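Local structure of Lmo0135 protein (5ISU) at residues L52-E55 with P60-A63; S237-V242 with V248-Y253; A291-D296 with S466-V471; Y298-P301 with T307-T310; A470-D475 with V489-D494. The protein serves as the substrate-binding component of an ABC transporter, probably one that imports peptides. All blocks are in the same frame, centred on the assembly; numbering follows the deposited sequence.

Overall arrangement
Contacts 2, 3, 4 and 5 all reach the same mixed sheet. Strand 462-475 carries one side of contacts 3 and 5, which share A470 and V471. Its neighbours 248-263 and 299-301 take part in contacts 2 and 4. Contact 1 lies off this sheet. It belongs to a loop ahead of another, antiparallel sheet, and touches contact 5 through W54 and R493. Contacts 1, 3 and 5 are buried, but their chemistry differs: backbone bonds and ring faces in contact 1, a polar cluster in contact 3, apolar packing in contact 5. Contact 2 is partly buried and sets an arginine on an isoleucine. Contact 4 is a salt bridge at the surface.

Contact 1: L52-E55 with P60-A63; sequences LFWE and PALA
The loop between helix 39-48 and strand 63-68 doubles back on itself, laying L52, F53 and W54 against P60, A61 and A63. The backbones of F53 and P60 form a single beta bridge. The main polar grip is on the carbonyl oxygen of L52, which takes two backbone hydrogen bonds. A63 N reaches L52 O at 2.9 Å, and A61 N reaches L52 O at 3.0 Å. The first donor lies in the carbonyl plane and the second is tilted 29° from it, so both fit on one acceptor. The same oxygen thus holds A61 and A63 of the returning chain.

Two methyl groups sit on two aromatic faces. A63 CB lies over one face of the F53 ring, 3.8 Å from its centroid, a CH-pi contact placed toward the CZ side of the ring. A61 CB lies over one face of the W54 indole, 3.7 Å from the centroid of the five-membered ring. The W54 side chain leaves with CG anti to its carbonyl carbon (chi1 -60°), and this brings the indole round to the A61 methyl. At the indole edge, W54 NE1 gives its N-H to a water at 2.9 Å. That water donates in turn to P60 O, also at 2.9 Å, and so ties the ring to the opposing backbone.

Cations lie against both rings: K149 against F53 and R493 against W54. L52 packs on L79 and A63 on V77, both of strand 74-79. The arrangement is a chain reversal closed by one beta bridge, leading into edge strand 63-68 of an antiparallel sheet.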
# COMPACT_ATOMS: atom_id res chain seq x y z
N LEU A 52 1.65 4.92 16.71
CA LEU A 52 1.59 6.17 17.46
C LEU A 52 0.31 6.91 17.04
O LEU A 52 -0.41 7.45 17.88
CB LEU A 52 2.81 7.05 17.20
CG LEU A 52 4.15 6.46 17.65
CD1 LEU A 52 5.30 7.33 17.17
CD2 LEU A 52 4.19 6.29 19.16
N PHE A 53 0.06 6.92 15.74
CA PHE A 53 -1.11 7.56 15.15
C PHE A 53 -1.68 6.62 14.11
O PHE A 53 -0.95 5.81 13.54
CB PHE A 53 -0.72 8.86 14.46
CG PHE A 53 -0.14 9.88 15.39
CD1 PHE A 53 1.21 9.88 15.67
CD2 PHE A 53 -0.94 10.84 15.98
CE1 PHE A 53 1.76 10.83 16.52
CE2 PHE A 53 -0.42 11.79 16.84
CZ PHE A 53 0.95 11.78 17.11
N TRP A 54 -2.99 6.71 13.88
CA TRP A 54 -3.62 5.88 12.87
C TRP A 54 -3.37 6.52 11.50
O TRP A 54 -3.72 7.66 11.29
CB TRP A 54 -5.13 5.75 13.12
CG TRP A 54 -5.52 5.14 14.43
CD1 TRP A 54 -6.10 5.78 15.48
CD2 TRP A 54 -5.34 3.78 14.84
NE1 TRP A 54 -6.33 4.90 16.50
CE2 TRP A 54 -5.86 3.66 16.14
CE3 TRP A 54 -4.80 2.65 14.23
CZ2 TRP A 54 -5.86 2.46 16.84
CZ3 TRP A 54 -4.79 1.44 14.93
CH2 TRP A 54 -5.30 1.36 16.22
N GLU A 55 -2.75 5.77 10.60
CA GLU A 55 -2.39 6.24 9.25
C GLU A 55 -3.57 6.73 8.42
O GLU A 55 -3.50 7.80 7.82
CB GLU A 55 -1.67 5.10 8.49
CG GLU A 55 -1.42 5.37 7.00
CD GLU A 55 -0.59 4.29 6.31
OE1 GLU A 55 -0.36 3.22 6.91
OE2 GLU A 55 -0.17 4.51 5.14
N PRO A 60 -4.78 10.42 16.83
CA PRO A 60 -4.00 9.89 17.94
C PRO A 60 -4.34 8.46 18.27
O PRO A 60 -5.51 8.13 18.36
CB PRO A 60 -4.40 10.79 19.12
CG PRO A 60 -4.76 12.09 18.49
CD PRO A 60 -5.31 11.77 17.13
N ALA A 61 -3.32 7.62 18.44
CA ALA A 61 -3.50 6.22 18.83
C ALA A 61 -2.74 6.07 20.16
O ALA A 61 -3.23 6.55 21.19
CB ALA A 61 -2.98 5.29 17.75
N LEU A 62 -1.55 5.46 20.16
CA LEU A 62 -0.77 5.41 21.40
C LEU A 62 -0.37 6.83 21.80
O LEU A 62 -0.24 7.14 22.99
CB LEU A 62 0.49 4.56 21.24
CG LEU A 62 0.33 3.06 20.99
CD1 LEU A 62 1.67 2.45 20.58
CD2 LEU A 62 -0.25 2.38 22.22
N ALA A 63 -0.18 7.69 20.80
CA ALA A 63 0.21 9.08 21.02
C ALA A 63 -1.00 9.95 21.29
O ALA A 63 -2.10 9.68 20.80
CB ALA A 63 0.97 9.63 19.82
O HOH W 1 -7.50 6.15 18.89

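Contact 2: S237-V242 with V248-Y253; sequences SDRNKV and VNIITY
R239 lies across I250, and its side chain can be followed outward along that residue. Beyond CB the chain turns with CG anti to the backbone N (chi1 -173°), which sends it from the helix toward the strand. R239 CG comes within 4.0 Å of I250 CG2. The chain then bends at chi2 and chi3 and sets the guanidinium over this methyl. I250 CG2 lies on one face of the group, nearer the rim than the middle, and R239 CZ is 3.6 Å from it. R239 NH1 is pressed close to the branch point, 3.2 Å from I250 CB.

The charged group has polar partners outside the two segments. NH1 forms a salt bridge with E243 and NH2 one with E297, while NE makes a weak hydrogen bond to Y298 OH. E297 also accepts from T252 OG1, so the same carboxylate links the arginine to the strand.

Helix 239-245 is followed directly by strand 248-263, and the contact packs this helix onto the strand it leads into. The strand belongs to the mixed sheet, where it pairs antiparallel with strand 462-475. One turn further along the helix, V242 continues the packing. V242 CG2 is 3.9 Å from I250 CD1, and the two side chains cross at about a right angle. I250 meets the arginine through CB, CG1 and CG2 and the valine through CD1. V248 CG2 rests 3.6 Å from V242 O. Near the start of the helix, K241 NZ forms a salt bridge with D238 OD1 at 2.8 Å.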
# COMPACT_ATOMS: atom_id res chain seq x y z
N SER A 237 -15.19 -10.65 -9.03
CA SER A 237 -15.93 -11.68 -9.77
C SER A 237 -16.70 -12.64 -8.85
O SER A 237 -17.64 -13.29 -9.29
CB SER A 237 -14.98 -12.47 -10.70
OG SER A 237 -13.93 -13.12 -9.97
N ASP A 238 -16.33 -12.71 -7.57
CA ASP A 238 -17.03 -13.58 -6.63
C ASP A 238 -18.10 -12.86 -5.80
O ASP A 238 -18.87 -13.53 -5.10
CB ASP A 238 -16.03 -14.26 -5.69
CG ASP A 238 -15.10 -15.24 -6.43
OD1 ASP A 238 -15.56 -15.93 -7.37
OD2 ASP A 238 -13.91 -15.34 -6.03
N ARG A 239 -18.20 -11.54 -5.93
CA ARG A 239 -19.11 -10.76 -5.08
C ARG A 239 -20.59 -11.14 -5.17
O ARG A 239 -21.24 -11.23 -4.14
CB ARG A 239 -18.88 -9.27 -5.34
CG ARG A 239 -19.60 -8.28 -4.44
CD ARG A 239 -20.99 -7.90 -4.92
NE ARG A 239 -21.21 -6.47 -4.65
CZ ARG A 239 -21.81 -5.95 -3.59
NH1 ARG A 239 -22.33 -6.71 -2.65
NH2 ARG A 239 -21.92 -4.64 -3.49
N ASN A 240 -21.12 -11.39 -6.36
CA ASN A 240 -22.52 -11.80 -6.45
C ASN A 240 -22.75 -13.23 -5.90
O ASN A 240 -23.83 -13.51 -5.38
CB ASN A 240 -23.06 -11.66 -7.88
CG ASN A 240 -23.17 -10.20 -8.33
OD1 ASN A 240 -23.20 -9.27 -7.51
ND2 ASN A 240 -23.26 -10.00 -9.64
N LYS A 241 -21.73 -14.09 -5.98
CA LYS A 241 -21.81 -15.47 -5.46
C LYS A 241 -21.96 -15.51 -3.95
O LYS A 241 -22.86 -16.16 -3.41
CB LYS A 241 -20.53 -16.27 -5.78
CG LYS A 241 -20.11 -16.29 -7.24
CD LYS A 241 -18.77 -16.97 -7.44
CE LYS A 241 -18.34 -16.88 -8.90
NZ LYS A 241 -17.01 -17.49 -9.19
N VAL A 242 -21.07 -14.81 -3.26
CA VAL A 242 -21.05 -14.85 -1.80
C VAL A 242 -22.19 -14.05 -1.16
O VAL A 242 -22.66 -14.44 -0.09
CB VAL A 242 -19.69 -14.40 -1.23
CG1 VAL A 242 -18.56 -15.15 -1.93
CG2 VAL A 242 -19.49 -12.90 -1.37
N VAL A 248 -24.35 -12.20 4.75
CA VAL A 248 -23.11 -11.43 4.87
C VAL A 248 -23.32 -10.01 4.35
O VAL A 248 -24.09 -9.78 3.41
CB VAL A 248 -21.92 -12.04 4.07
CG1 VAL A 248 -21.60 -13.46 4.53
CG2 VAL A 248 -22.19 -11.99 2.57
N ASN A 249 -22.62 -9.07 4.97
CA ASN A 249 -22.65 -7.70 4.53
C ASN A 249 -21.39 -7.52 3.67
O ASN A 249 -20.29 -7.92 4.06
CB ASN A 249 -22.66 -6.76 5.75
CG ASN A 249 -23.94 -6.90 6.60
OD1 ASN A 249 -25.03 -7.18 6.09
ND2 ASN A 249 -23.79 -6.69 7.89
N ILE A 250 -21.57 -6.97 2.47
CA ILE A 250 -20.46 -6.73 1.58
C ILE A 250 -20.04 -5.29 1.76
O ILE A 250 -20.88 -4.40 1.71
CB ILE A 250 -20.84 -6.98 0.12
CG1 ILE A 250 -21.29 -8.44 -0.05
CG2 ILE A 250 -19.67 -6.67 -0.80
CD1 ILE A 250 -20.25 -9.46 0.35
N ILE A 251 -18.74 -5.07 1.97
CA ILE A 251 -18.20 -3.73 2.18
C ILE A 251 -17.17 -3.44 1.09
O ILE A 251 -16.24 -4.21 0.89
CB ILE A 251 -17.50 -3.61 3.54
CG1 ILE A 251 -18.34 -4.26 4.65
CG2 ILE A 251 -17.24 -2.15 3.85
CD1 ILE A 251 -17.61 -4.39 5.96
N THR A 252 -17.35 -2.31 0.42
CA THR A 252 -16.49 -1.86 -0.66
C THR A 252 -15.91 -0.49 -0.26
O THR A 252 -16.65 0.42 0.08
CB THR A 252 -17.29 -1.74 -1.95
OG1 THR A 252 -17.81 -3.03 -2.30
CG2 THR A 252 -16.41 -1.22 -3.10
N TYR A 253 -14.59 -0.37 -0.33
CA TYR A 253 -13.88 0.84 0.09
C TYR A 253 -12.58 1.02 -0.73
O TYR A 253 -12.07 0.05 -1.27
CB TYR A 253 -13.56 0.70 1.58
CG TYR A 253 -12.77 -0.56 1.90
CD1 TYR A 253 -13.41 -1.78 1.98
CD2 TYR A 253 -11.39 -0.53 2.07
CE1 TYR A 253 -12.71 -2.94 2.23
CE2 TYR A 253 -10.68 -1.68 2.34
CZ TYR A 253 -11.34 -2.89 2.42
OH TYR A 253 -10.63 -4.04 2.66

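Contact 3: A291-D296 with S466-V471; sequences AAYGSD and SYDNAV
The Y293 ring and the D468 carboxylate meet almost at right angles, their planes 81° apart. A292 CB lies over one face of the ring, offset toward the rim and 3.7 Å above the plane. S466 OG stands at the ring edge, close to its plane, 4.0 Å from Y293 CE2. D468 OD2 approaches the phenol end obliquely.

The closest approach is 2.5 Å between Y293 OH and D468 OD2, too short to be taken at face value. A water also lies 2.7 Å from Y293 OH and donates to S466 OG at 3.0 Å. The other carboxylate oxygen is held within the strand: S466 OG donates to D468 OD1 at 2.6 Å, on its syn lone pair. S466 and D468 are two residues apart in the strand, and both send their oxygens toward the tyrosine. Phenol, water, serine and carboxylate gather in one polar cluster. D468 OD2 also forms a salt bridge with R257 NH2, which probably favours negative charge on the carboxylate.

Y293 is the first residue to leave helical geometry after helix 285-292. Strand 462-475 runs antiparallel between strands 248-263 and 299-301 of the mixed sheet, so the contact joins the end of that helix to a strand inside the sheet. With CG anti to the carbonyl carbon of Y293 (chi1 -40°), the ring extends across toward the strand. A299 of strand 299-301 packs on Y293, S466 and D468. The Y293 side chain also touches S352 of helix 351-365.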
# COMPACT_ATOMS: atom_id res chain seq x y z
N ALA A 291 -14.35 -4.05 -18.44
CA ALA A 291 -13.82 -5.34 -18.89
C ALA A 291 -12.98 -6.05 -17.83
O ALA A 291 -13.02 -7.28 -17.74
CB ALA A 291 -13.02 -5.17 -20.18
N ALA A 292 -12.22 -5.29 -17.04
CA ALA A 292 -11.34 -5.86 -16.01
C ALA A 292 -12.12 -6.45 -14.84
O ALA A 292 -12.06 -7.65 -14.57
CB ALA A 292 -10.35 -4.82 -15.52
N TYR A 293 -12.82 -5.57 -14.14
CA TYR A 293 -13.65 -5.93 -13.01
C TYR A 293 -15.04 -5.97 -13.69
O TYR A 293 -15.13 -5.68 -14.88
CB TYR A 293 -13.48 -4.87 -11.90
CG TYR A 293 -12.01 -4.40 -11.74
CD1 TYR A 293 -11.07 -5.16 -11.02
CD2 TYR A 293 -11.58 -3.23 -12.34
CE1 TYR A 293 -9.72 -4.73 -10.92
CE2 TYR A 293 -10.25 -2.80 -12.23
CZ TYR A 293 -9.32 -3.55 -11.53
OH TYR A 293 -7.99 -3.09 -11.46
N GLY A 294 -16.10 -6.35 -13.00
CA GLY A 294 -17.41 -6.46 -13.67
C GLY A 294 -18.15 -5.16 -13.95
O GLY A 294 -18.76 -4.98 -15.00
N SER A 295 -18.09 -4.25 -12.99
CA SER A 295 -18.78 -2.98 -13.05
C SER A 295 -17.92 -1.90 -12.45
O SER A 295 -16.79 -2.16 -12.00
CB SER A 295 -20.04 -3.09 -12.21
OG SER A 295 -19.71 -3.34 -10.86
N ASP A 296 -18.47 -0.69 -12.37
CA ASP A 296 -17.73 0.45 -11.84
C ASP A 296 -17.70 0.55 -10.30
O ASP A 296 -17.19 1.53 -9.77
CB ASP A 296 -18.27 1.77 -12.43
CG ASP A 296 -19.67 2.12 -11.92
OD1 ASP A 296 -20.47 1.19 -11.64
OD2 ASP A 296 -19.96 3.33 -11.83
N SER A 466 -6.91 3.02 -13.27
CA SER A 466 -7.94 3.20 -12.25
C SER A 466 -7.45 3.19 -10.82
O SER A 466 -6.38 2.65 -10.54
CB SER A 466 -8.98 2.09 -12.40
OG SER A 466 -8.40 0.79 -12.32
N TYR A 467 -8.21 3.85 -9.94
CA TYR A 467 -7.95 3.79 -8.52
C TYR A 467 -8.91 2.70 -8.10
O TYR A 467 -10.13 2.84 -8.24
CB TYR A 467 -8.23 5.11 -7.81
CG TYR A 467 -7.50 6.27 -8.44
CD1 TYR A 467 -6.13 6.19 -8.67
CD2 TYR A 467 -8.17 7.43 -8.80
CE1 TYR A 467 -5.44 7.22 -9.26
CE2 TYR A 467 -7.48 8.48 -9.39
CZ TYR A 467 -6.11 8.36 -9.62
OH TYR A 467 -5.38 9.38 -10.22
N ASP A 468 -8.34 1.60 -7.61
CA ASP A 468 -9.10 0.41 -7.26
C ASP A 468 -9.67 0.31 -5.84
O ASP A 468 -9.13 0.87 -4.89
CB ASP A 468 -8.22 -0.81 -7.54
CG ASP A 468 -7.93 -1.00 -9.02
OD1 ASP A 468 -8.36 -0.16 -9.86
OD2 ASP A 468 -7.27 -2.01 -9.35
N ASN A 469 -10.77 -0.41 -5.72
CA ASN A 469 -11.40 -0.64 -4.41
C ASN A 469 -11.16 -2.08 -4.02
O ASN A 469 -10.93 -2.92 -4.87
CB ASN A 469 -12.90 -0.37 -4.44
CG ASN A 469 -13.24 1.06 -4.80
OD1 ASN A 469 -12.52 2.00 -4.43
ND2 ASN A 469 -14.33 1.24 -5.52
N ALA A 470 -11.15 -2.36 -2.73
CA ALA A 470 -11.06 -3.71 -2.22
C ALA A 470 -12.47 -4.04 -1.72
O ALA A 470 -13.30 -3.13 -1.54
CB ALA A 470 -10.06 -3.79 -1.09
N VAL A 471 -12.73 -5.33 -1.51
CA VAL A 471 -14.06 -5.79 -1.06
C VAL A 471 -13.92 -6.81 0.07
O VAL A 471 -13.09 -7.72 -0.01
CB VAL A 471 -14.83 -6.47 -2.21
CG1 VAL A 471 -16.24 -6.83 -1.77
CG2 VAL A 471 -14.90 -5.56 -3.42
O HOH W 2 -7.43 -1.64 -13.72

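Contact 4: Y298-P301 with T307-T310; sequences YAKP and TENT
The ionic part of the contact is one salt bridge between K300 and E308. K300 NZ donates to E308 OE2 at 3.0 Å, meeting the oxygen on its syn side and 15° out of the carboxylate plane. The two side chains come from opposite directions. E308 is extended beyond CG, while K300 bends at chi3 (-68°), which turns CE and NZ to the acid. K300 CE also comes within 3.4 Å of E308 OE2. Both residues are exposed, so the pair lies at the surface.

The bridge joins a strand of the mixed sheet to the loop that follows it. Strand 299-301 pairs antiparallel with strand 462-475, K300 bonding to the backbone of Y467. T307 to T310 form a type I beta turn.

Hydrogen bonds hold the turn itself. T310 N donates to T307 O at 3.2 Å, the bond that closes the turn. T307 OG1 also lies 2.5 Å from N309 OD1, a doubtful length for a hydrogen bond. Further bonds reach away from the turn. N309 ND2 bonds to N404 OD1, and the hydroxyls of T307 and T310 both bond to Y409 OH.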
# COMPACT_ATOMS: atom_id res chain seq x y z
N TYR A 298 -16.01 -1.36 -8.40
CA TYR A 298 -14.70 -1.86 -7.96
C TYR A 298 -13.49 -1.03 -8.34
O TYR A 298 -12.37 -1.32 -7.91
CB TYR A 298 -14.55 -3.29 -8.44
CG TYR A 298 -15.76 -4.14 -8.08
CD1 TYR A 298 -16.09 -4.38 -6.75
CD2 TYR A 298 -16.58 -4.68 -9.08
CE1 TYR A 298 -17.21 -5.15 -6.42
CE2 TYR A 298 -17.69 -5.45 -8.76
CZ TYR A 298 -18.01 -5.68 -7.43
OH TYR A 298 -19.12 -6.44 -7.12
N ALA A 299 -13.71 0.01 -9.14
CA ALA A 299 -12.64 0.90 -9.55
C ALA A 299 -13.23 2.16 -10.17
O ALA A 299 -14.31 2.12 -10.75
CB ALA A 299 -11.71 0.21 -10.53
N LYS A 300 -12.53 3.28 -9.99
CA LYS A 300 -12.94 4.53 -10.61
C LYS A 300 -11.78 4.98 -11.53
O LYS A 300 -10.61 4.73 -11.21
CB LYS A 300 -13.28 5.60 -9.57
CG LYS A 300 -12.11 6.10 -8.72
CD LYS A 300 -12.54 7.05 -7.60
CE LYS A 300 -13.06 8.37 -8.15
NZ LYS A 300 -13.45 9.31 -7.06
N PRO A 301 -12.10 5.62 -12.67
CA PRO A 301 -11.09 6.08 -13.61
C PRO A 301 -10.00 6.95 -12.98
O PRO A 301 -10.30 7.87 -12.25
CB PRO A 301 -11.89 6.94 -14.60
CG PRO A 301 -13.29 6.43 -14.50
CD PRO A 301 -13.47 6.01 -13.09
N THR A 307 -2.49 8.44 -6.08
CA THR A 307 -3.84 8.05 -5.62
C THR A 307 -4.45 9.21 -4.84
O THR A 307 -3.74 10.13 -4.44
CB THR A 307 -3.82 6.76 -4.78
OG1 THR A 307 -2.78 6.84 -3.77
CG2 THR A 307 -3.57 5.55 -5.68
N GLU A 308 -5.76 9.15 -4.61
CA GLU A 308 -6.50 10.26 -3.95
C GLU A 308 -6.16 10.59 -2.51
O GLU A 308 -6.41 11.69 -2.05
CB GLU A 308 -8.01 10.03 -4.04
CG GLU A 308 -8.54 10.00 -5.47
CD GLU A 308 -10.07 9.98 -5.54
OE1 GLU A 308 -10.75 9.90 -4.48
OE2 GLU A 308 -10.58 10.07 -6.67
N ASN A 309 -5.64 9.59 -1.79
CA ASN A 309 -5.22 9.75 -0.40
C ASN A 309 -3.92 10.54 -0.25
O ASN A 309 -3.61 11.00 0.85
CB ASN A 309 -4.96 8.37 0.24
CG ASN A 309 -3.89 7.58 -0.53
OD1 ASN A 309 -4.09 7.21 -1.69
ND2 ASN A 309 -2.76 7.29 0.14
N THR A 310 -3.15 10.67 -1.32
CA THR A 310 -1.83 11.30 -1.23
C THR A 310 -1.90 12.80 -1.28
O THR A 310 -2.49 13.35 -2.20
CB THR A 310 -0.93 10.83 -2.38
OG1 THR A 310 -0.86 9.40 -2.39
CG2 THR A 310 0.47 11.41 -2.23

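Contact 5: A470-D475 with V489-D494; sequences AVLALD and VTMFRD
L472 points into the angle between M491 and F492, giving one methyl branch to each. CD2 goes to the methionine and CD1 to the phenylalanine. The M491 chain is extended beyond CG (chi2 180°) and slants across the leucine, so several of its atoms touch the same methyl. L472 CD2 is 3.5 Å from M491 CG, with M491 CB and SD a little further off on either side of CG along the chain. The F492 ring is turned with one face to the leucine. L472 CD1 lies over that face near the rim, 4.0 Å from F492 CZ. L472 CD1 also comes within 4.0 Å of M491 O.

L472 sits on strand 462-475, between strands 248-263 and 231-233 of the mixed sheet. M491 and F492 lie beside strand 486-487, to which they are at most weakly paired. The contact packs this later part of the chain on one face of the mixed sheet. S233 touches both L472 and M491, and L231 touches both L474 and F492. Q481 and A484 of helix 481-484 also pack on the phenylalanine.

The backbone around M491 is a classic gamma turn. M491 takes positive phi (75°), and F492 N makes a weak hydrogen bond to T490 O at 2.8 Å. T490 OG1 adds a second link, donating to F492 O at 2.8 Å from above the carbonyl plane. The same hydroxyl bonds to Q487 NE2, which ties the turn to the strand before it.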
# COMPACT_ATOMS: atom_id res chain seq x y z
N ALA A 470 -11.15 -2.36 -2.73
CA ALA A 470 -11.06 -3.71 -2.22
C ALA A 470 -12.47 -4.04 -1.72
O ALA A 470 -13.30 -3.13 -1.54
CB ALA A 470 -10.06 -3.79 -1.09
N VAL A 471 -12.73 -5.33 -1.51
CA VAL A 471 -14.06 -5.79 -1.06
C VAL A 471 -13.92 -6.81 0.07
O VAL A 471 -13.09 -7.72 -0.01
CB VAL A 471 -14.83 -6.47 -2.21
CG1 VAL A 471 -16.24 -6.83 -1.77
CG2 VAL A 471 -14.90 -5.56 -3.42
N LEU A 472 -14.74 -6.63 1.11
CA LEU A 472 -14.80 -7.55 2.23
C LEU A 472 -16.20 -8.12 2.37
O LEU A 472 -17.20 -7.45 2.06
CB LEU A 472 -14.55 -6.84 3.56
CG LEU A 472 -13.21 -6.18 3.78
CD1 LEU A 472 -13.30 -5.37 5.06
CD2 LEU A 472 -12.10 -7.22 3.83
N ALA A 473 -16.26 -9.32 2.93
CA ALA A 473 -17.51 -9.95 3.27
C ALA A 473 -17.41 -10.20 4.77
O ALA A 473 -16.44 -10.81 5.24
CB ALA A 473 -17.70 -11.24 2.50
N LEU A 474 -18.40 -9.71 5.52
CA LEU A 474 -18.46 -9.85 6.97
C LEU A 474 -19.78 -10.50 7.39
O LEU A 474 -20.83 -9.96 7.10
CB LEU A 474 -18.37 -8.48 7.65
CG LEU A 474 -18.54 -8.47 9.18
CD1 LEU A 474 -17.44 -9.32 9.79
CD2 LEU A 474 -18.54 -7.08 9.81
N ASP A 475 -19.70 -11.63 8.09
CA ASP A 475 -20.87 -12.36 8.60
C ASP A 475 -21.85 -11.34 9.24
O ASP A 475 -21.47 -10.54 10.13
CB ASP A 475 -20.38 -13.46 9.56
CG ASP A 475 -21.50 -14.24 10.25
OD1 ASP A 475 -22.68 -13.80 10.28
OD2 ASP A 475 -21.17 -15.30 10.83
N VAL A 489 -5.17 -2.70 2.72
CA VAL A 489 -4.32 -3.81 3.15
C VAL A 489 -4.82 -4.72 4.30
O VAL A 489 -4.99 -5.92 4.09
CB VAL A 489 -2.88 -3.34 3.55
CG1 VAL A 489 -1.96 -4.53 3.82
CG2 VAL A 489 -2.25 -2.47 2.46
N THR A 490 -5.01 -4.16 5.48
CA THR A 490 -5.32 -4.93 6.69
C THR A 490 -6.77 -5.22 6.97
O THR A 490 -7.07 -5.75 8.04
CB THR A 490 -4.80 -4.17 7.91
OG1 THR A 490 -5.63 -3.02 8.15
CG2 THR A 490 -3.34 -3.75 7.70
N MET A 491 -7.65 -4.88 6.04
CA MET A 491 -9.11 -5.05 6.16
C MET A 491 -9.67 -4.00 7.08
O MET A 491 -10.41 -3.15 6.64
CB MET A 491 -9.56 -6.45 6.59
CG MET A 491 -9.09 -7.56 5.68
SD MET A 491 -9.69 -9.13 6.31
CE MET A 491 -8.81 -10.27 5.26
N PHE A 492 -9.33 -4.07 8.36
CA PHE A 492 -9.82 -3.08 9.31
C PHE A 492 -8.67 -2.43 10.06
O PHE A 492 -7.57 -3.00 10.17
CB PHE A 492 -10.77 -3.70 10.32
CG PHE A 492 -12.12 -4.06 9.76
CD1 PHE A 492 -13.07 -3.07 9.53
CD2 PHE A 492 -12.47 -5.37 9.54
CE1 PHE A 492 -14.32 -3.38 9.04
CE2 PHE A 492 -13.72 -5.69 9.07
CZ PHE A 492 -14.65 -4.70 8.80
N ARG A 493 -8.97 -1.25 10.59
CA ARG A 493 -8.03 -0.45 11.35
C ARG A 493 -7.93 -1.00 12.74
O ARG A 493 -6.82 -1.17 13.27
CB ARG A 493 -8.52 1.00 11.41
CG ARG A 493 -7.60 2.02 12.12
CD ARG A 493 -8.29 3.39 12.23
NE ARG A 493 -9.59 3.25 12.88
CZ ARG A 493 -9.80 3.16 14.19
NH1 ARG A 493 -8.80 3.24 15.05
NH2 ARG A 493 -11.02 2.97 14.65
N ASP A 494 -9.09 -1.31 13.32
CA ASP A 494 -9.16 -1.77 14.68
C ASP A 494 -10.31 -2.76 14.90
O ASP A 494 -11.48 -2.38 14.99
CB ASP A 494 -9.31 -0.54 15.60
CG ASP A 494 -9.14 -0.88 17.08
OD1 ASP A 494 -9.11 -2.07 17.46
OD2 ASP A 494 -9.02 0.07 17.89